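Local coordinates for penicillin-binding protein 2B (Streptococcus pneumoniae, PDB 2WAE) that binds penicillin and probably forms the peptide cross-links between adjacent glycan strands of peripheral cell-wall peptidoglycan as part of the elongasome, at residues A[606-611]-A[665-670]; A[589-594]-A[613-618]; A[318-323]-A[355-360]; A[384-389]-A[441-446]; A[392-397]-A[582-587]. All coordinates share one frame; numbering follows the deposited sequence.

Followed from the N terminus, the transpeptidase domain is tied by one separate closure and then two crossed pairs. Interaction 3 comes first, joining helix 314-333 to strand 355-363 and closing its loop before any other contact begins. Interaction 4 then brings residues 384-389 to 441-446 at the active site. It crosses with interaction 5, whose long loop from 392-397 to 582-587 joins helices 389-398 and 578-593. The end of that second helix enters interaction 2, against strand 613-616, and this crosses with interaction 1, where residues 606-611 meet helix 661-676. Interaction 2 touches interactions 1 and 4, while interaction 1 also touches interaction 3.

Interaction 1: A[606-611]-A[665-670]; sequences DGATVS and IARDII. Unlike the reference sequence in segment 606-611: Asp606 (reference Asn), Thr609 (reference Leu).
The guanidinium of Arg667, which receives the backbone of Asp606 over one of its faces, has NE and NH1 engaged with other partners. NE reaches Asp668 OD2 at 3.3 Å, a weak bond in length though fairly straight at 163°, with the carboxylate oxygen lying in the guanidinium plane as part of a salt bridge. NH1 donates to the carbonyl oxygen of Ala603. Asp606 O sits over the face of the flat group, 3.3 Å from Arg667 NH1, at an angle too poor for a bond. The Asp606 carboxylate adds only charge: Asp606 OD2 stands 4.5 Å from Arg667 NH1, well out of the plane. The arginine chain leaves its helix with CG opposite the backbone N (chi1 170°), and this extended first part lays CD beside Gly607 and Ala608; the bend at chi3 then turns the guanidinium towards Asp668 and Ala603. Further along the helix, Ile670 CG2 meets Val610 CG2 at 3.9 Å, the two side chains crossing at a slant. Asn671 extends the junction by bonding to Gly607 O and Thr609 OG1, so the loop before strand 613-616 lies along helix 661-676. In this surface contact Ala603 and Asp668 engage the arginine's NH1 and NE; towards Asp606 it offers a face, and the pairing there probably rests on shape and diffuse electrostatics.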
# COMPACT_ATOMS: atom_id res chain seq x y z
N ASP A 606 32.94 2.50 6.22
CA ASP A 606 33.57 3.77 6.57
C ASP A 606 32.77 4.55 7.62
O ASP A 606 31.86 5.33 7.31
CB ASP A 606 33.78 4.59 5.29
CG ASP A 606 34.54 5.87 5.53
OD1 ASP A 606 35.24 5.99 6.56
OD2 ASP A 606 34.43 6.77 4.67
N GLY A 607 33.11 4.34 8.89
CA GLY A 607 32.37 4.96 9.98
C GLY A 607 31.13 4.17 10.35
O GLY A 607 30.16 4.74 10.82
N ALA A 608 31.15 2.86 10.14
CA ALA A 608 30.06 2.02 10.64
C ALA A 608 30.21 1.62 12.11
O ALA A 608 31.30 1.22 12.56
CB ALA A 608 29.92 0.79 9.78
N THR A 609 29.11 1.71 12.84
CA THR A 609 29.11 1.37 14.26
C THR A 609 28.98 -0.14 14.46
O THR A 609 29.34 -0.66 15.51
CB THR A 609 28.03 2.13 15.06
OG1 THR A 609 26.73 1.88 14.50
CG2 THR A 609 28.30 3.63 15.00
N VAL A 610 28.50 -0.84 13.44
CA VAL A 610 28.40 -2.30 13.45
C VAL A 610 28.90 -2.84 12.13
O VAL A 610 28.97 -2.10 11.15
CB VAL A 610 26.95 -2.77 13.66
CG1 VAL A 610 26.40 -2.26 15.00
CG2 VAL A 610 26.08 -2.32 12.50
N SER A 611 29.24 -4.13 12.08
CA SER A 611 29.70 -4.73 10.83
C SER A 611 28.62 -4.83 9.74
O SER A 611 27.62 -5.54 9.89
CB SER A 611 30.34 -6.09 11.10
OG SER A 611 31.06 -6.53 9.96
N ILE A 665 24.50 5.95 2.05
CA ILE A 665 23.16 6.19 2.57
C ILE A 665 22.70 4.99 3.39
O ILE A 665 22.11 5.13 4.46
CB ILE A 665 22.15 6.48 1.43
CG1 ILE A 665 22.54 7.78 0.72
CG2 ILE A 665 20.72 6.59 1.96
CD1 ILE A 665 21.78 8.03 -0.57
N ALA A 666 22.98 3.80 2.87
CA ALA A 666 22.57 2.60 3.57
C ALA A 666 23.33 2.50 4.90
O ALA A 666 22.75 2.14 5.92
CB ALA A 666 22.81 1.39 2.71
N ARG A 667 24.61 2.82 4.90
CA ARG A 667 25.38 2.75 6.13
C ARG A 667 24.76 3.65 7.19
O ARG A 667 24.56 3.26 8.33
CB ARG A 667 26.81 3.16 5.83
CG ARG A 667 27.66 3.37 7.05
CD ARG A 667 28.88 4.18 6.65
NE ARG A 667 28.53 5.55 6.31
CZ ARG A 667 29.11 6.28 5.36
NH1 ARG A 667 30.09 5.77 4.62
NH2 ARG A 667 28.71 7.53 5.15
N ASP A 668 24.44 4.87 6.78
CA ASP A 668 23.89 5.86 7.69
C ASP A 668 22.52 5.47 8.25
O ASP A 668 22.22 5.73 9.41
CB ASP A 668 23.82 7.20 6.98
CG ASP A 668 25.19 7.86 6.84
OD1 ASP A 668 25.33 8.76 5.99
OD2 ASP A 668 26.12 7.48 7.59
N ILE A 669 21.70 4.84 7.42
CA ILE A 669 20.42 4.34 7.90
C ILE A 669 20.64 3.30 8.99
O ILE A 669 19.98 3.32 10.05
CB ILE A 669 19.59 3.76 6.76
CG1 ILE A 669 19.09 4.89 5.86
CG2 ILE A 669 18.40 2.97 7.29
CD1 ILE A 669 18.45 4.40 4.55
N ILE A 670 21.58 2.40 8.73
CA ILE A 670 21.96 1.37 9.69
C ILE A 670 22.58 1.96 10.96
O ILE A 670 22.27 1.53 12.07
CB ILE A 670 22.91 0.35 9.03
CG1 ILE A 670 22.10 -0.64 8.19
CG2 ILE A 670 23.76 -0.39 10.07
CD1 ILE A 670 22.95 -1.33 7.13

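Interaction 2: A[589-594]-A[613-618]; sequences YQVSHG and SGKTGT. Unlike the reference sequence in segment 589-594: Ser592 (reference Ala).
Ser613, at the start of strand 613-616, lies against the last turn of helix 578-593, where its OG comes within 3.5 Å of Tyr589 CA and sits at the edge of the tyrosine ring, near its plane. That hydroxyl is also hydrogen-bonded to Thr640 OG1. The helix end is held by His593, whose ND1 donates to Tyr589 O at 3.1 Å; because His593 N uses the same carbonyl, this oxygen takes two bonds. The imidazole is thereby folded back so that Tyr589 CE1 lies above the centre of its ring. Ser592 OG approaches Ser613 CA at 3.9 Å and bonds to Ile612 O, just ahead of the strand. At Gly614 the carbonyl oxygen points into Val591, 3.2 Å from its CB and close to both methyls; with CG1 opposite the backbone N (chi1 171°) the valine straddles this oxygen. Lys615 starts away from the helix, yet its CD still lies 4.3 Å from Val591 CG2. Its NZ bonds to Thr616 O and, beyond the two segments, to Ser443 OG. The Thr616 backbone N, 4.4 Å from Val591 CG1, ends the contact. The axes of 589-593 and 613-616 run nearly perpendicular, at 84°, and pass 6.0 Å apart. Lys615, Thr616 and Gly617 fit the KTG motif at the end of the edge strand beside the active site, as in other penicillin-binding transpeptidases and serine beta-lactamases.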
# COMPACT_ATOMS: atom_id res chain seq x y z
N TYR A 589 30.10 -9.69 2.37
CA TYR A 589 30.99 -9.23 3.41
C TYR A 589 32.25 -8.58 2.83
O TYR A 589 32.71 -7.54 3.29
CB TYR A 589 31.39 -10.41 4.29
CG TYR A 589 32.41 -10.05 5.33
CD1 TYR A 589 32.03 -9.49 6.54
CD2 TYR A 589 33.77 -10.28 5.10
CE1 TYR A 589 32.98 -9.15 7.50
CE2 TYR A 589 34.72 -9.95 6.06
CZ TYR A 589 34.32 -9.38 7.25
OH TYR A 589 35.26 -9.06 8.21
N GLN A 590 32.82 -9.24 1.83
CA GLN A 590 34.01 -8.72 1.17
C GLN A 590 33.74 -7.48 0.31
O GLN A 590 34.65 -6.70 0.04
CB GLN A 590 34.67 -9.83 0.36
CG GLN A 590 35.58 -10.74 1.19
CD GLN A 590 36.27 -11.75 0.32
OE1 GLN A 590 36.52 -11.50 -0.86
NE2 GLN A 590 36.59 -12.91 0.88
N VAL A 591 32.50 -7.28 -0.12
CA VAL A 591 32.16 -6.03 -0.79
C VAL A 591 32.52 -4.86 0.12
O VAL A 591 33.11 -3.86 -0.31
CB VAL A 591 30.67 -5.99 -1.19
CG1 VAL A 591 30.28 -4.60 -1.69
CG2 VAL A 591 30.40 -7.01 -2.29
N SER A 592 32.21 -5.01 1.41
CA SER A 592 32.45 -3.96 2.38
C SER A 592 33.77 -4.03 3.14
O SER A 592 34.25 -3.01 3.62
CB SER A 592 31.28 -3.82 3.35
OG SER A 592 31.14 -5.00 4.11
N HIS A 593 34.36 -5.22 3.24
CA HIS A 593 35.57 -5.39 4.03
C HIS A 593 36.81 -5.76 3.23
O HIS A 593 37.85 -6.08 3.81
CB HIS A 593 35.33 -6.43 5.12
CG HIS A 593 34.34 -5.99 6.15
ND1 HIS A 593 32.97 -5.98 5.93
CD2 HIS A 593 34.51 -5.56 7.43
CE1 HIS A 593 32.35 -5.56 7.02
NE2 HIS A 593 33.26 -5.30 7.94
N GLY A 594 36.73 -5.70 1.90
CA GLY A 594 37.84 -6.16 1.05
C GLY A 594 38.99 -5.18 0.89
O GLY A 594 38.85 -4.00 1.20
N SER A 613 27.39 -5.87 5.89
CA SER A 613 27.58 -6.59 4.64
C SER A 613 26.59 -6.04 3.63
O SER A 613 25.47 -5.69 4.01
CB SER A 613 27.32 -8.08 4.85
OG SER A 613 28.36 -8.62 5.65
N GLY A 614 26.97 -5.96 2.36
CA GLY A 614 26.05 -5.44 1.35
C GLY A 614 26.58 -5.56 -0.07
O GLY A 614 27.61 -6.22 -0.29
N LYS A 615 25.91 -4.90 -1.01
CA LYS A 615 26.21 -5.03 -2.44
C LYS A 615 25.83 -3.73 -3.14
O LYS A 615 24.72 -3.21 -2.97
CB LYS A 615 25.40 -6.18 -3.04
CG LYS A 615 25.61 -6.40 -4.54
CD LYS A 615 26.92 -7.11 -4.81
CE LYS A 615 27.18 -7.18 -6.30
NZ LYS A 615 27.60 -5.84 -6.83
N THR A 616 26.76 -3.21 -3.93
CA THR A 616 26.54 -1.96 -4.63
C THR A 616 25.86 -2.20 -5.97
O THR A 616 25.88 -3.30 -6.49
CB THR A 616 27.84 -1.22 -4.88
OG1 THR A 616 28.73 -2.06 -5.63
CG2 THR A 616 28.47 -0.84 -3.54
N GLY A 617 25.26 -1.14 -6.51
CA GLY A 617 24.60 -1.23 -7.80
C GLY A 617 25.24 -0.22 -8.72
O GLY A 617 25.24 0.98 -8.43
N THR A 618 25.84 -0.70 -9.81
CA THR A 618 26.30 0.19 -10.87
C THR A 618 25.62 -0.16 -12.21
O THR A 618 24.46 -0.59 -12.24
CB THR A 618 27.84 0.21 -11.00
OG1 THR A 618 28.33 -1.10 -11.32
CG2 THR A 618 28.46 0.69 -9.69

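Interaction 3: A[318-323]-A[355-360]; sequences DSVDAL and VLSMSG
Helix 314-333 packs on the antiparallel sheet of the transpeptidase domain through Asp321 and Val320, which meet Ser359 on strand 355-363. The polar link is a hydrogen bond of 2.9 Å from Ser359 OG to Asp321 OD2. The hydroxyl does not arrive in the carboxylate plane but from above it, 44° out. A water adds a second link: it donates to the same Asp321 OD2 at 2.8 Å and accepts from Gly360 N at 2.8 Å, so one carboxylate oxygen takes two donors and ties the helix to both a side chain and the backbone of the strand. The carboxylate arrives there because its CG lies opposite the carbonyl carbon (chi1 -74°), which swings the acid towards the sheet although its CB does not head there. A classic beta bulge, in which Leu356 and Ser357 both face Ala347, occurs earlier on the strand; Ser357, the second bulge residue, and Ser359 beyond it both direct their side chains to the helix. Val320 is set between them. Its CG1 presses closely on Ser359 OG at 3.1 Å, while its CG2 lies 4.0 Å from Ser357 OG. The segment axes are 8.1 Å apart and inclined by 30°, consistent with the small serines at the interface. Helix 661-676 lies alongside, with Leu323 resting on Asp668 and Ile669.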
# COMPACT_ATOMS: atom_id res chain seq x y z
N ASP A 318 11.25 9.60 10.55
CA ASP A 318 11.58 11.00 10.32
C ASP A 318 13.07 11.20 10.05
O ASP A 318 13.44 12.02 9.20
CB ASP A 318 11.12 11.88 11.48
CG ASP A 318 9.61 12.08 11.51
OD1 ASP A 318 8.97 12.09 10.43
OD2 ASP A 318 9.06 12.25 12.62
N SER A 319 13.91 10.45 10.75
CA SER A 319 15.34 10.66 10.64
C SER A 319 15.86 10.09 9.32
O SER A 319 16.88 10.54 8.80
CB SER A 319 16.07 10.06 11.83
OG SER A 319 16.33 8.68 11.61
N VAL A 320 15.17 9.10 8.78
CA VAL A 320 15.54 8.55 7.49
C VAL A 320 15.11 9.51 6.38
O VAL A 320 15.87 9.75 5.44
CB VAL A 320 14.97 7.13 7.25
CG1 VAL A 320 14.99 6.79 5.76
CG2 VAL A 320 15.75 6.08 8.04
N ASP A 321 13.90 10.07 6.49
CA ASP A 321 13.44 11.07 5.53
C ASP A 321 14.44 12.22 5.46
O ASP A 321 14.76 12.69 4.37
CB ASP A 321 12.08 11.65 5.94
CG ASP A 321 10.92 10.70 5.70
OD1 ASP A 321 9.84 10.90 6.31
OD2 ASP A 321 11.08 9.75 4.90
N ALA A 322 14.92 12.68 6.61
CA ALA A 322 15.83 13.84 6.65
C ALA A 322 17.17 13.52 6.00
O ALA A 322 17.78 14.39 5.38
CB ALA A 322 16.03 14.33 8.10
N LEU A 323 17.58 12.27 6.13
CA LEU A 323 18.86 11.79 5.64
C LEU A 323 18.82 11.66 4.12
O LEU A 323 19.78 12.01 3.41
CB LEU A 323 19.18 10.46 6.32
CG LEU A 323 20.44 9.78 5.79
CD1 LEU A 323 21.68 10.39 6.42
CD2 LEU A 323 20.37 8.26 5.95
N VAL A 355 8.49 -4.03 9.00
CA VAL A 355 8.93 -2.85 8.26
C VAL A 355 9.35 -1.78 9.26
O VAL A 355 8.53 -1.33 10.07
CB VAL A 355 7.80 -2.31 7.35
CG1 VAL A 355 8.21 -1.03 6.65
CG2 VAL A 355 7.39 -3.37 6.35
N LEU A 356 10.63 -1.40 9.20
CA LEU A 356 11.24 -0.41 10.09
C LEU A 356 11.15 1.01 9.55
O LEU A 356 10.98 1.95 10.33
CB LEU A 356 12.70 -0.76 10.39
CG LEU A 356 12.95 -2.16 10.98
CD1 LEU A 356 14.45 -2.54 10.95
CD2 LEU A 356 12.34 -2.31 12.38
N SER A 357 11.28 1.18 8.23
CA SER A 357 10.89 2.43 7.57
C SER A 357 10.68 2.27 6.07
O SER A 357 11.32 1.44 5.42
CB SER A 357 11.89 3.55 7.81
OG SER A 357 13.08 3.25 7.09
N MET A 358 9.76 3.04 5.53
CA MET A 358 9.60 3.10 4.10
C MET A 358 9.59 4.57 3.71
O MET A 358 8.59 5.26 3.87
CB MET A 358 8.38 2.32 3.62
CG MET A 358 7.17 2.44 4.52
SD MET A 358 5.88 1.28 4.07
CE MET A 358 5.57 1.67 2.35
N SER A 359 10.73 5.06 3.25
CA SER A 359 10.89 6.48 2.94
C SER A 359 11.07 6.71 1.44
O SER A 359 11.67 5.90 0.72
CB SER A 359 12.08 7.09 3.68
OG SER A 359 11.92 7.00 5.09
N GLY A 360 10.56 7.84 0.99
CA GLY A 360 10.71 8.24 -0.40
C GLY A 360 10.67 9.75 -0.56
O GLY A 360 9.95 10.46 0.15
O HOH W 1 9.13 9.04 3.02

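Interaction 4: A[384-389]-A[441-446]; sequences PGSVVK and EYSSNA. Unlike the reference sequence in segment 441-446: Ala446 (reference Thr).
Lys389 reaches across to Asn445 and Ser443 with an unusual chain conformation: chi1 (-101°) and chi2 (108°) both depart from staggered values, and the bend at chi2 leads into an extended end. This delivers NZ to Asn445 OD1 at 2.7 Å, the donor standing 31° from the amide's carbonyl plane. The two side chains cross at an angle, and Asn445 ND2 bonds to Tyr422 O, which fixes how the amide is turned. NZ also donates to Ser386 OG at 2.9 Å and, weakly, to Ser443 OG at 3.4 Å. Ser386 has its OG opposite its own carbonyl carbon, an orientation that directs the hydroxyl at the lysine. Ser386 CB lies 3.3 Å from Ser443 OG. Ser443 has positive phi as the C-prime residue of a Schellman motif that ends helix 436-441; its OG, hydrogen-bonded to Lys615 NZ, thus lies between two lysines. Next along, Ser444 is the N-cap of helix 445-455, and its carbonyl oxygen is 3.6 Å from Lys389 CE. These residues match the SxxK and SxN motifs of penicillin-binding proteins, Ser386 being the inferred acyl-ester nucleophile. Two firm bonds, to Asn445 OD1 and Ser386 OG, and a weak one to Ser443 OG therefore hold NZ beside the hydroxyl that is thought to attack the substrate or a beta-lactam.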
# COMPACT_ATOMS: atom_id res chain seq x y z
N PRO A 384 17.22 -2.14 -11.15
CA PRO A 384 17.95 -2.41 -9.92
C PRO A 384 19.48 -2.31 -10.03
O PRO A 384 20.16 -2.04 -9.04
CB PRO A 384 17.50 -3.82 -9.56
CG PRO A 384 17.22 -4.46 -10.90
CD PRO A 384 16.79 -3.37 -11.84
N GLY A 385 20.04 -2.50 -11.22
CA GLY A 385 21.49 -2.51 -11.36
C GLY A 385 22.18 -3.70 -10.73
O GLY A 385 21.58 -4.76 -10.53
N SER A 386 23.45 -3.55 -10.38
CA SER A 386 24.27 -4.68 -9.98
C SER A 386 23.93 -5.35 -8.64
O SER A 386 24.60 -6.31 -8.25
CB SER A 386 25.74 -4.27 -9.96
OG SER A 386 26.15 -3.94 -11.27
N VAL A 387 22.92 -4.86 -7.93
CA VAL A 387 22.64 -5.36 -6.58
C VAL A 387 22.04 -6.75 -6.68
O VAL A 387 21.99 -7.48 -5.68
CB VAL A 387 21.64 -4.49 -5.75
CG1 VAL A 387 22.22 -3.13 -5.40
CG2 VAL A 387 20.30 -4.34 -6.46
N VAL A 388 21.58 -7.11 -7.88
CA VAL A 388 20.92 -8.38 -8.09
C VAL A 388 21.88 -9.51 -8.46
O VAL A 388 21.46 -10.64 -8.60
CB VAL A 388 19.85 -8.30 -9.20
CG1 VAL A 388 18.84 -7.19 -8.91
CG2 VAL A 388 20.52 -8.09 -10.55
N LYS A 389 23.16 -9.22 -8.63
CA LYS A 389 24.13 -10.27 -8.95
C LYS A 389 24.04 -11.56 -8.11
O LYS A 389 24.29 -12.64 -8.63
CB LYS A 389 25.55 -9.72 -8.94
CG LYS A 389 26.10 -9.43 -10.32
CD LYS A 389 26.22 -7.97 -10.63
CE LYS A 389 26.99 -7.80 -11.93
NZ LYS A 389 27.42 -6.41 -12.26
N GLU A 441 32.21 -9.21 -4.95
CA GLU A 441 33.12 -8.19 -4.43
C GLU A 441 33.56 -7.17 -5.48
O GLU A 441 33.56 -5.98 -5.20
CB GLU A 441 34.37 -8.84 -3.83
CG GLU A 441 35.36 -7.86 -3.20
CD GLU A 441 36.67 -8.49 -2.73
OE1 GLU A 441 36.89 -9.70 -2.93
OE2 GLU A 441 37.51 -7.76 -2.16
N TYR A 442 33.96 -7.64 -6.66
CA TYR A 442 34.36 -6.75 -7.76
C TYR A 442 33.19 -6.33 -8.65
O TYR A 442 33.37 -5.56 -9.60
CB TYR A 442 35.43 -7.37 -8.65
CG TYR A 442 36.58 -8.01 -7.93
CD1 TYR A 442 36.95 -7.58 -6.66
CD2 TYR A 442 37.31 -9.02 -8.53
CE1 TYR A 442 38.01 -8.16 -5.99
CE2 TYR A 442 38.38 -9.60 -7.88
CZ TYR A 442 38.72 -9.17 -6.60
OH TYR A 442 39.79 -9.75 -5.96
N SER A 443 32.01 -6.85 -8.36
CA SER A 443 30.81 -6.65 -9.20
C SER A 443 31.06 -6.97 -10.68
O SER A 443 30.94 -6.12 -11.56
CB SER A 443 30.25 -5.24 -9.02
OG SER A 443 28.91 -5.19 -9.49
N SER A 444 31.37 -8.24 -10.95
CA SER A 444 31.77 -8.66 -12.27
C SER A 444 30.60 -8.98 -13.21
O SER A 444 29.77 -9.83 -12.89
CB SER A 444 32.68 -9.87 -12.14
OG SER A 444 33.01 -10.35 -13.44
N ASN A 445 30.53 -8.34 -14.36
CA ASN A 445 29.55 -8.73 -15.37
C ASN A 445 29.90 -10.03 -16.09
O ASN A 445 29.01 -10.84 -16.38
CB ASN A 445 29.33 -7.63 -16.41
CG ASN A 445 28.61 -6.41 -15.85
OD1 ASN A 445 27.83 -6.48 -14.90
ND2 ASN A 445 28.89 -5.26 -16.46
N ALA A 446 31.17 -10.25 -16.40
CA ALA A 446 31.59 -11.49 -17.06
C ALA A 446 31.04 -12.73 -16.34
O ALA A 446 30.52 -13.66 -16.95
CB ALA A 446 33.10 -11.57 -17.15

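Interaction 5: A[392-397]-A[582-587]; sequences TISSGW and AILHQG. Unlike the reference sequence in segment 582-587: Ala582 (reference Ser).
Trp397 and Leu584 meet through similar first torsions, each placing CG opposite its own carbonyl carbon (chi1 -71° and -61°). In the leucine this carries the branch point to the rim of the indole, where Leu584 CG lies 3.7 Å from Trp397 CZ3 and in the ring plane. The two side chains run alongside each other, pointing opposite ways. Ile583 touches the same six-membered ring obliquely, its CB 4.0 Å from Trp397 CH2. The leucine's CD1 methyl rests against a hydroxyl: Leu584 CD1 is 3.5 Å from Ser394 OG, which is already bonded to Ala390 O and Tyr485 OH. Ile393 CG2, at 4.4 Å from Leu584 CD2, adds a looser apolar touch. The helical segments run nearly antiparallel, at 155°, but their axes stay 11.5 Å apart, too far for backbones to approach, and large side chains bridge the interval. Trp397 NE1 donates to Gly404 O, a bond that fixes the indole's rotation. Helix 389-398, which starts at Lys389 of the SxxK motif, is joined to helix 578-593 through van der Waals packing, while Ser394 OG and Trp397 NE1 bond within their own helix or to residues beyond the pair.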
# COMPACT_ATOMS: atom_id res chain seq x y z
N THR A 392 21.44 -13.96 -9.58
CA THR A 392 21.83 -14.55 -10.86
C THR A 392 22.79 -15.72 -10.63
O THR A 392 22.63 -16.77 -11.23
CB THR A 392 22.55 -13.54 -11.81
OG1 THR A 392 21.74 -12.38 -12.02
CG2 THR A 392 22.82 -14.18 -13.17
N ILE A 393 23.79 -15.51 -9.78
CA ILE A 393 24.64 -16.59 -9.30
C ILE A 393 23.80 -17.70 -8.66
O ILE A 393 24.06 -18.88 -8.90
CB ILE A 393 25.72 -16.05 -8.33
CG1 ILE A 393 26.66 -15.11 -9.09
CG2 ILE A 393 26.54 -17.18 -7.72
CD1 ILE A 393 27.63 -14.34 -8.21
N SER A 394 22.77 -17.34 -7.88
CA SER A 394 21.91 -18.37 -7.28
C SER A 394 21.22 -19.23 -8.35
O SER A 394 21.08 -20.44 -8.20
CB SER A 394 20.87 -17.77 -6.32
OG SER A 394 21.44 -17.04 -5.24
N SER A 395 20.81 -18.59 -9.44
CA SER A 395 20.22 -19.30 -10.55
C SER A 395 21.17 -20.29 -11.21
O SER A 395 20.74 -21.37 -11.61
CB SER A 395 19.69 -18.32 -11.59
OG SER A 395 18.68 -18.93 -12.38
N GLY A 396 22.45 -19.94 -11.29
CA GLY A 396 23.48 -20.86 -11.77
C GLY A 396 23.62 -22.12 -10.94
O GLY A 396 23.88 -23.19 -11.49
N TRP A 397 23.44 -22.00 -9.63
CA TRP A 397 23.49 -23.16 -8.74
C TRP A 397 22.25 -24.04 -8.89
O TRP A 397 22.36 -25.27 -8.87
CB TRP A 397 23.65 -22.73 -7.27
CG TRP A 397 25.01 -22.19 -6.94
CD1 TRP A 397 26.20 -22.63 -7.43
CD2 TRP A 397 25.31 -21.12 -6.04
NE1 TRP A 397 27.24 -21.90 -6.89
CE2 TRP A 397 26.72 -20.97 -6.03
CE3 TRP A 397 24.54 -20.27 -5.24
CZ2 TRP A 397 27.38 -20.01 -5.24
CZ3 TRP A 397 25.19 -19.31 -4.45
CH2 TRP A 397 26.60 -19.20 -4.46
N ALA A 582 26.21 -19.46 2.26
CA ALA A 582 27.42 -18.95 2.91
C ALA A 582 28.41 -18.30 1.93
O ALA A 582 29.13 -17.37 2.31
CB ALA A 582 28.14 -20.04 3.72
N ILE A 583 28.45 -18.78 0.68
CA ILE A 583 29.28 -18.13 -0.33
C ILE A 583 28.73 -16.73 -0.66
O ILE A 583 29.51 -15.80 -0.92
CB ILE A 583 29.44 -18.96 -1.63
CG1 ILE A 583 30.25 -20.24 -1.38
CG2 ILE A 583 30.10 -18.12 -2.72
CD1 ILE A 583 30.15 -21.25 -2.51
N LEU A 584 27.40 -16.57 -0.65
CA LEU A 584 26.80 -15.26 -0.92
C LEU A 584 27.06 -14.32 0.26
O LEU A 584 27.30 -13.13 0.09
CB LEU A 584 25.31 -15.35 -1.23
CG LEU A 584 24.86 -16.16 -2.46
CD1 LEU A 584 23.39 -16.31 -2.44
CD2 LEU A 584 25.29 -15.56 -3.78
N HIS A 585 27.07 -14.88 1.47
CA HIS A 585 27.42 -14.13 2.67
C HIS A 585 28.88 -13.68 2.68
O HIS A 585 29.21 -12.61 3.17
CB HIS A 585 27.09 -14.95 3.91
CG HIS A 585 25.62 -15.04 4.19
ND1 HIS A 585 25.11 -15.44 5.40
CD2 HIS A 585 24.55 -14.76 3.40
CE1 HIS A 585 23.79 -15.41 5.36
NE2 HIS A 585 23.42 -15.00 4.15
N GLN A 586 29.78 -14.51 2.16
CA GLN A 586 31.19 -14.15 2.08
C GLN A 586 31.35 -13.02 1.07
O GLN A 586 32.07 -12.04 1.30
CB GLN A 586 32.02 -15.36 1.65
CG GLN A 586 33.51 -15.12 1.78
CD GLN A 586 33.89 -14.70 3.18
OE1 GLN A 586 33.24 -15.07 4.16
NE2 GLN A 586 34.96 -13.92 3.29
N GLY A 587 30.68 -13.17 -0.07
CA GLY A 587 30.71 -12.14 -1.08
C GLY A 587 30.27 -10.81 -0.51
O GLY A 587 30.96 -9.80 -0.67